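Local atomic coordinates of phosphatidylethanolamine-binding protein (Plasmodium vivax, PDB entry 2GZQ), a protein that probably binds phosphatidylethanolamine or related phosphorylated ligands, as other members of its family do. Residues G61-N66 with V100-S105; I67-E72 with Y77-F82. All blocks are in the same frame, centred on the assembly; numbering follows the deposited sequence. Where two conformers were deposited one is given.

Interaction 1 (G61-N66 with V100-S105)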
ATOM      1  N   GLY A  61      -8.844   7.672  -9.539  1.00  5.59           N
ATOM      2  CA  GLY A  61      -7.781   8.423 -10.192  1.00  7.58           C
ATOM      3  C   GLY A  61      -6.990   9.360  -9.288  1.00  6.64           C
ATOM      4  O   GLY A  61      -5.890   9.782  -9.659  1.00  7.46           O
ATOM      5  N   SER A  62      -7.531   9.683  -8.113  1.00  7.32           N
ATOM      6  CA  SER A  62      -6.816  10.518  -7.153  1.00  7.16           C
ATOM      7  C   SER A  62      -6.529   9.826  -5.840  1.00  4.55           C
ATOM      8  O   SER A  62      -7.193   8.857  -5.477  1.00  5.69           O
ATOM      9  CB  SER A  62      -7.572  11.799  -6.852  1.00  9.34           C
ATOM     10  OG  SER A  62      -7.836  12.525  -8.040  1.00 13.68           O
ATOM     11  N   VAL A  63      -5.556  10.349  -5.126  1.00  3.80           N
ATOM     12  CA  VAL A  63      -5.168   9.798  -3.841  1.00  4.46           C
ATOM     13  C   VAL A  63      -6.381   9.759  -2.921  1.00  4.39           C
ATOM     14  O   VAL A  63      -7.239  10.632  -2.985  1.00  4.17           O
ATOM     15  CB  VAL A  63      -4.005  10.614  -3.262  1.00  4.51           C
ATOM     16  CG1 VAL A  63      -4.439  11.981  -2.802  1.00  5.22           C
ATOM     17  CG2 VAL A  63      -3.309   9.892  -2.142  1.00  6.62           C
ATOM     18  N   PRO A  64      -6.510   8.734  -2.081  1.00  5.25           N
ATOM     19  CA  PRO A  64      -7.651   8.737  -1.160  1.00  5.49           C
ATOM     20  C   PRO A  64      -7.810  10.042  -0.405  1.00  4.35           C
ATOM     21  O   PRO A  64      -6.835  10.569   0.134  1.00  4.64           O
ATOM     22  CB  PRO A  64      -7.330   7.581  -0.226  1.00  6.46           C
ATOM     23  CG  PRO A  64      -6.592   6.605  -1.109  1.00  4.96           C
ATOM     24  CD  PRO A  64      -5.717   7.493  -1.972  1.00  5.14           C
ATOM     25  N   ARG A  65      -9.027  10.555  -0.319  1.00  4.21           N
ATOM     26  CA  ARG A  65      -9.255  11.810   0.366  1.00  3.20           C
ATOM     27  C   ARG A  65      -9.002  11.656   1.870  1.00  3.45           C
ATOM     28  O   ARG A  65      -8.517  12.587   2.510  1.00  4.55           O
ATOM     29  CB  ARG A  65     -10.679  12.311   0.119  1.00  4.43           C
ATOM     30  CG  ARG A  65     -10.908  13.712   0.641  1.00  4.75           C
ATOM     31  CD  ARG A  65     -12.249  14.286   0.231  1.00  7.90           C
ATOM     32  NE  ARG A  65     -12.464  15.623   0.801  1.00  8.65           N
ATOM     33  CZ  ARG A  65     -13.586  16.321   0.661  1.00  9.61           C
ATOM     34  NH1 ARG A  65     -13.705  17.514   1.203  1.00  8.86           N
ATOM     35  NH2 ARG A  65     -14.594  15.824  -0.027  1.00 10.24           N
ATOM     36  N   ASN A  66      -9.430  10.543   2.451  1.00  3.73           N
ATOM     37  CA  ASN A  66      -9.333  10.364   3.897  1.00  4.36           C
ATOM     38  C   ASN A  66      -8.822   8.998   4.258  1.00  4.70           C
ATOM     39  O   ASN A  66      -9.409   7.985   3.848  1.00  5.45           O
ATOM     40  CB  ASN A  66     -10.681  10.578   4.580  1.00  6.85           C
ATOM     41  CG  ASN A  66     -11.076  11.997   4.583  1.00  9.86           C
ATOM     42  OD1 ASN A  66     -10.580  12.784   5.378  1.00 12.37           O
ATOM     43  ND2 ASN A  66     -11.942  12.351   3.661  1.00  8.46           N
ATOM     44  N   VAL A 100       3.789  -0.569  -7.936  1.00  2.48           N
ATOM     45  CA  VAL A 100       3.637   0.387  -6.862  1.00  3.19           C
ATOM     46  C   VAL A 100       2.939   1.675  -7.320  1.00  3.32           C
ATOM     47  O   VAL A 100       3.465   2.443  -8.117  1.00  3.25           O
ATOM     48  CB  VAL A 100       4.967   0.632  -6.095  1.00  2.82           C
ATOM     49  CG1 VAL A 100       6.076   1.063  -7.014  1.00  3.46           C
ATOM     50  CG2 VAL A 100       4.751   1.627  -4.938  1.00  4.35           C
ATOM     51  N   HIS A 101       1.732   1.862  -6.802  1.00  2.72           N
ATOM     52  CA  HIS A 101       0.932   3.032  -7.072  1.00  2.13           C
ATOM     53  C   HIS A 101       1.312   4.257  -6.261  1.00  2.00           C
ATOM     54  O   HIS A 101       1.063   5.386  -6.719  1.00  2.00           O
ATOM     55  CB  HIS A 101      -0.535   2.678  -6.813  1.00  3.12           C
ATOM     56  CG  HIS A 101      -1.084   1.735  -7.816  1.00  2.68           C
ATOM     57  ND1 HIS A 101      -1.399   2.128  -9.089  1.00  4.69           N
ATOM     58  CD2 HIS A 101      -1.316   0.399  -7.771  1.00  4.51           C
ATOM     59  CE1 HIS A 101      -1.810   1.078  -9.789  1.00  5.12           C
ATOM     60  NE2 HIS A 101      -1.772   0.014  -9.005  1.00  5.42           N
ATOM     61  N   TRP A 102       1.824   4.081  -5.052  1.00  2.07           N
ATOM     62  CA  TRP A 102       1.928   5.192  -4.104  1.00  2.21           C
ATOM     63  C   TRP A 102       2.838   4.771  -2.981  1.00  2.74           C
ATOM     64  O   TRP A 102       2.729   3.646  -2.491  1.00  3.43           O
ATOM     65  CB  TRP A 102       0.523   5.540  -3.587  1.00  3.28           C
ATOM     66  CG  TRP A 102       0.432   6.719  -2.669  1.00  2.26           C
ATOM     67  CD1 TRP A 102       1.203   7.849  -2.669  1.00  2.98           C
ATOM     68  CD2 TRP A 102      -0.520   6.874  -1.621  1.00  2.41           C
ATOM     69  NE1 TRP A 102       0.774   8.702  -1.676  1.00  2.27           N
ATOM     70  CE2 TRP A 102      -0.278   8.121  -1.016  1.00  2.37           C
ATOM     71  CE3 TRP A 102      -1.561   6.071  -1.139  1.00  3.35           C
ATOM     72  CZ2 TRP A 102      -1.011   8.575   0.071  1.00  2.91           C
ATOM     73  CZ3 TRP A 102      -2.311   6.538  -0.071  1.00  4.30           C
ATOM     74  CH2 TRP A 102      -2.038   7.782   0.521  1.00  3.05           C
ATOM     75  N   ALA A 103       3.737   5.663  -2.576  1.00  2.55           N
ATOM     76  CA  ALA A 103       4.557   5.468  -1.383  1.00  3.20           C
ATOM     77  C   ALA A 103       4.745   6.778  -0.673  1.00  2.73           C
ATOM     78  O   ALA A 103       5.290   7.732  -1.238  1.00  2.98           O
ATOM     79  CB  ALA A 103       5.925   4.890  -1.726  1.00  3.47           C
ATOM     80  N   VAL A 104       4.323   6.842   0.584  1.00  3.04           N
ATOM     81  CA  VAL A 104       4.442   8.050   1.384  1.00  2.36           C
ATOM     82  C   VAL A 104       4.973   7.634   2.748  1.00  2.22           C
ATOM     83  O   VAL A 104       4.529   6.660   3.335  1.00  2.87           O
ATOM     84  CB  VAL A 104       3.110   8.832   1.445  1.00  3.11           C
ATOM     85  CG1 VAL A 104       1.976   7.990   2.009  1.00  4.41           C
ATOM     86  CG2 VAL A 104       3.266  10.118   2.209  1.00  4.08           C
ATOM     87  N   SER A 105       5.942   8.401   3.238  1.00  3.03           N
ATOM     88  CA  SER A 105       6.660   8.080   4.452  1.00  3.63           C
ATOM     89  C   SER A 105       6.700   9.266   5.396  1.00  4.28           C
ATOM     90  O   SER A 105       6.776  10.410   4.951  1.00  9.85           O
ATOM     91  CB  SER A 105       8.062   7.658   4.030  1.00  5.36           C
ATOM     92  OG  SER A 105       8.879   7.275   5.124  1.00  5.57           O
TER
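The indole of W102 lies between two valines, one from each segment. V63 covers one face: its CG2 methyl stands 3.6 Å from the centroid of the six-membered ring, only 19° off the ring normal, a clear CH-pi contact. The methyl is nearest to CZ2, with V63 CG2 to W102 CZ2 at 3.5 Å, so it sits toward the rim and not above the exact middle. V104, from the same strand as the tryptophan, sets CG1 3.4 Å above the plane of the W102 ring on the opposite face. P64 approaches from a different direction, obliquely, its CD lying 4.0 Å from W102 CZ3.

Two torsions explain the meeting. W102 swings CG opposite its own backbone N (chi1 -176°), carrying the indole off strand 99-107 toward 61-66, while V63 likewise holds CG2 trans to its N and lowers that methyl onto the ring. Y126 packs on both V63 and P64, and L81 of the neighbouring strand also touches W102. With purely apolar chemistry, an aromatic plate from one sheet is thus covered by the loop leading into strand 66-69 of the other, the inter-sheet core packing characteristic of a beta sandwich, the fold of the phosphatidylethanolamine-binding protein family.

Interaction 2 (I67-E72 with Y77-F82)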
ATOM      1  N   ILE A  67      -7.739   8.956   5.031  1.00  4.21           N
ATOM      2  CA  ILE A  67      -7.251   7.737   5.620  1.00  4.93           C
ATOM      3  C   ILE A  67      -7.157   7.973   7.105  1.00  4.81           C
ATOM      4  O   ILE A  67      -6.791   9.066   7.534  1.00  6.27           O
ATOM      5  CB  ILE A  67      -5.908   7.335   5.024  1.00  4.48           C
ATOM      6  CG1 ILE A  67      -6.080   6.974   3.554  1.00  4.70           C
ATOM      7  CG2 ILE A  67      -5.280   6.185   5.804  1.00  7.27           C
ATOM      8  CD1 ILE A  67      -4.801   6.685   2.832  1.00  7.15           C
ATOM      9  N   LYS A  68      -7.564   6.989   7.890  1.00  4.26           N
ATOM     10  CA  LYS A  68      -7.504   7.098   9.354  0.80  4.65           C
ATOM     11  C   LYS A  68      -6.921   5.842   9.949  1.00  3.91           C
ATOM     12  O   LYS A  68      -7.254   4.739   9.537  1.00  6.47           O
ATOM     13  CB  LYS A  68      -8.891   7.281   9.955  0.80  4.84           C
ATOM     14  CG  LYS A  68      -9.568   8.557   9.510  0.80 10.88           C
ATOM     15  CD  LYS A  68     -10.919   8.805  10.200  0.80 12.12           C
ATOM     16  CE  LYS A  68     -11.681   9.945   9.519  0.80 26.06           C
ATOM     17  NZ  LYS A  68     -12.614  10.646  10.456  0.80 30.93           N
ATOM     18  N   PHE A  69      -6.060   6.026  10.925  1.00  4.43           N
ATOM     19  CA  PHE A  69      -5.387   4.935  11.610  1.00  3.36           C
ATOM     20  C   PHE A  69      -5.930   4.809  13.023  1.00  3.11           C
ATOM     21  O   PHE A  69      -6.224   5.818  13.669  1.00  4.43           O
ATOM     22  CB  PHE A  69      -3.862   5.180  11.657  1.00  4.51           C
ATOM     23  CG  PHE A  69      -3.279   5.522  10.329  1.00  4.04           C
ATOM     24  CD1 PHE A  69      -3.198   4.576   9.336  1.00  5.54           C
ATOM     25  CD2 PHE A  69      -2.871   6.811  10.050  1.00  7.52           C
ATOM     26  CE1 PHE A  69      -2.686   4.893   8.088  1.00  6.77           C
ATOM     27  CE2 PHE A  69      -2.388   7.139   8.797  1.00  8.64           C
ATOM     28  CZ  PHE A  69      -2.281   6.161   7.825  1.00  7.91           C
ATOM     29  N   SER A  70      -5.972   3.600  13.565  1.00  4.24           N
ATOM     30  CA  SER A  70      -6.492   3.441  14.916  1.00  3.29           C
ATOM     31  C   SER A  70      -5.554   3.947  16.007  1.00  3.50           C
ATOM     32  O   SER A  70      -5.992   4.200  17.131  1.00  4.57           O
ATOM     33  CB  SER A  70      -6.870   2.009  15.195  1.00  5.53           C
ATOM     34  OG  SER A  70      -5.753   1.159  15.023  1.00  5.12           O
ATOM     35  N   GLU A  71      -4.278   4.136  15.703  1.00  2.00           N
ATOM     36  CA  GLU A  71      -3.337   4.698  16.675  1.00  2.10           C
ATOM     37  C   GLU A  71      -2.227   5.411  15.965  1.00  2.00           C
ATOM     38  O   GLU A  71      -1.985   5.168  14.789  1.00  2.00           O
ATOM     39  CB  GLU A  71      -2.775   3.642  17.598  1.00  9.06           C
ATOM     40  CG  GLU A  71      -2.027   2.616  16.881  1.00  7.90           C
ATOM     41  CD  GLU A  71      -1.467   1.527  17.792  1.00 17.83           C
ATOM     42  OE1 GLU A  71      -2.263   0.707  18.299  1.00 26.49           O
ATOM     43  OE2 GLU A  71      -0.234   1.493  18.005  1.00 33.47           O
ATOM     44  N   GLU A  72      -1.615   6.358  16.666  1.00  2.00           N
ATOM     45  CA  GLU A  72      -0.410   7.031  16.213  1.00  2.00           C
ATOM     46  C   GLU A  72       0.771   6.072  16.268  1.00  2.11           C
ATOM     47  O   GLU A  72       0.765   5.132  17.037  1.00  2.08           O
ATOM     48  CB  GLU A  72      -0.124   8.238  17.111  1.00  5.67           C
ATOM     49  CG  GLU A  72      -1.131   9.341  16.935  1.00  5.95           C
ATOM     50  CD  GLU A  72      -0.884  10.527  17.845  1.00 12.74           C
ATOM     51  OE1 GLU A  72       0.211  10.628  18.426  1.00 12.81           O
ATOM     52  OE2 GLU A  72      -1.799  11.362  17.965  1.00 25.64           O
ATOM     53  N   TYR A  77       9.046   7.082  15.785  1.00  2.00           N
ATOM     54  CA  TYR A  77       8.717   6.314  14.597  1.00  2.00           C
ATOM     55  C   TYR A  77       7.637   7.025  13.805  1.00  3.03           C
ATOM     56  O   TYR A  77       6.912   7.878  14.318  1.00  4.17           O
ATOM     57  CB  TYR A  77       8.270   4.879  14.970  1.00  2.00           C
ATOM     58  CG  TYR A  77       9.440   4.016  15.361  1.00  2.00           C
ATOM     59  CD1 TYR A  77      10.042   3.192  14.425  1.00  2.00           C
ATOM     60  CD2 TYR A  77       9.996   4.102  16.628  1.00  2.33           C
ATOM     61  CE1 TYR A  77      11.124   2.434  14.745  1.00  2.46           C
ATOM     62  CE2 TYR A  77      11.099   3.337  16.966  1.00  2.00           C
ATOM     63  CZ  TYR A  77      11.664   2.511  16.011  1.00  2.00           C
ATOM     64  OH  TYR A  77      12.785   1.781  16.371  1.00  4.23           O
ATOM     65  N   CYS A  78       7.531   6.647  12.543  1.00  2.00           N
ATOM     66  CA  CYS A  78       6.427   7.130  11.743  0.50  2.82           C
ATOM     67  C   CYS A  78       5.920   5.994  10.863  1.00  2.00           C
ATOM     68  O   CYS A  78       6.545   4.932  10.752  1.00  3.25           O
ATOM     69  CB  CYS A  78       6.836   8.358  10.936  0.50  3.41           C
ATOM     70  SG  CYS A  78       8.241   8.055   9.896  0.50  5.14           S
ATOM     71  N   TYR A  79       4.752   6.193  10.280  1.00  2.00           N
ATOM     72  CA  TYR A  79       4.269   5.245   9.296  1.00  2.00           C
ATOM     73  C   TYR A  79       4.814   5.546   7.921  1.00  2.56           C
ATOM     74  O   TYR A  79       4.986   6.695   7.519  1.00  2.51           O
ATOM     75  CB  TYR A  79       2.739   5.242   9.213  1.00  3.71           C
ATOM     76  CG  TYR A  79       2.006   4.800  10.474  1.00  3.42           C
ATOM     77  CD1 TYR A  79       0.962   5.538  10.963  1.00  2.74           C
ATOM     78  CD2 TYR A  79       2.366   3.654  11.153  1.00  2.90           C
ATOM     79  CE1 TYR A  79       0.273   5.153  12.102  1.00  3.65           C
ATOM     80  CE2 TYR A  79       1.690   3.261  12.303  1.00  3.64           C
ATOM     81  CZ  TYR A  79       0.635   4.009  12.760  1.00  3.28           C
ATOM     82  OH  TYR A  79       0.006   3.573  13.910  1.00  3.42           O
ATOM     83  N   ILE A  80       5.007   4.460   7.201  1.00  2.01           N
ATOM     84  CA  ILE A  80       5.222   4.475   5.756  1.00  2.00           C
ATOM     85  C   ILE A  80       4.146   3.597   5.129  1.00  2.00           C
ATOM     86  O   ILE A  80       3.877   2.487   5.604  1.00  2.85           O
ATOM     87  CB  ILE A  80       6.674   4.033   5.384  1.00  2.04           C
ATOM     88  CG1 ILE A  80       6.878   4.095   3.879  1.00  2.24           C
ATOM     89  CG2 ILE A  80       7.019   2.690   5.993  1.00  3.28           C
ATOM     90  CD1 ILE A  80       8.344   3.950   3.457  1.00  2.69           C
ATOM     91  N   LEU A  81       3.510   4.114   4.084  1.00  2.00           N
ATOM     92  CA  LEU A  81       2.354   3.479   3.462  1.00  2.00           C
ATOM     93  C   LEU A  81       2.658   3.251   1.994  1.00  2.00           C
ATOM     94  O   LEU A  81       3.071   4.174   1.288  1.00  2.00           O
ATOM     95  CB  LEU A  81       1.154   4.413   3.614  1.00  2.00           C
ATOM     96  CG  LEU A  81      -0.154   3.943   2.995  1.00  2.54           C
ATOM     97  CD1 LEU A  81      -0.640   2.612   3.492  1.00  3.03           C
ATOM     98  CD2 LEU A  81      -1.236   4.977   3.219  1.00  3.04           C
ATOM     99  N   PHE A  82       2.427   2.025   1.543  1.00  4.23           N
ATOM    100  CA  PHE A  82       2.576   1.668   0.153  1.00  5.83           C
ATOM    101  C   PHE A  82       1.211   1.201  -0.357  1.00  7.26           C
ATOM    102  O   PHE A  82       0.542   0.408   0.334  1.00  9.99           O
ATOM    103  CB  PHE A  82       3.555   0.488  -0.026  1.00  7.34           C
ATOM    104  CG  PHE A  82       4.974   0.748   0.410  1.00  6.11           C
ATOM    105  CD1 PHE A  82       5.613   1.943   0.179  1.00  8.12           C
ATOM    106  CD2 PHE A  82       5.708  -0.242   1.050  1.00 10.41           C
ATOM    107  CE1 PHE A  82       6.926   2.123   0.572  1.00  4.54           C
ATOM    108  CE2 PHE A  82       6.995  -0.052   1.407  1.00 11.05           C
ATOM    109  CZ  PHE A  82       7.609   1.119   1.199  1.00  7.02           C
TER
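Y79 reaches from strand 77-85 to the segment 67-72 and changes partners along its length. Its CB points toward that segment, and CG lies trans to the carbonyl carbon (chi1 -63°), which sends the ring across to F69 and the turn beyond it. On one side of the ring, CD1 stands over the centre of the F69 ring, 4.1 Å above its plane. The next atom outward, CE1, is 4.0 Å from F69 CG and also approaches the carbonyl oxygen of E71. The two rings form an edge-to-face pair in which Y79 offers the edge and F69 the face; the centroids are 5.0 Å apart, but the planes meet at 50°, so the pair is tilted well away from a perpendicular T.

At the tip the chemistry turns polar. CZ lies near E71 O, and both CZ and OH come close to the carbonyl carbon of E72. Y79 OH donates to E71 O at 2.7 Å, a short bond whose acceptor lies at the edge of the tyrosine ring and in its plane. Seen from the acceptor, the hydroxyl comes from above the carbonyl plane, 54° out of it, and not along a lone pair. The aliphatic part of E71 lies beside the same hydroxyl, CG being 3.7 Å from Y79 OH.

Two residues on along strand 77-85, L81 meets I67 tip to tip, I67 CD1 lying 4.0 Å from L81 CD2. I67 also packs on W102 and F69 on I107, both of strand 99-107, while L144 and L146 of strand 138-148 touch Y79. Apolar residues of strand 66-69 therefore face those of strand 77-85 across the interface between two sheets, and a tyrosine hydroxyl ties down the chain leaving the first strand: the face-to-face packing of a beta sandwich.

How the interactions relate
Both contacts join the same two layers of the sandwich. The segments 61-66 and 67-72 run consecutively into and through strand 66-69, while 100-105 and 77-82 lie on adjacent antiparallel strands of the opposing sheet, where V104 O and L81 N are 2.8 Å apart, a probable hydrogen bond, and A103 CB packs on F82 CD1. Interaction 1 is the smaller and wholly apolar, its centre about 8 Å from the centre of the chain, against about 11 Å for interaction 2. Interaction 2 buries more than twice the surface and extends from the core to exposed glutamates, so an aromatic pair and a hydroxyl-to-carbonyl bond join its aliphatic packing.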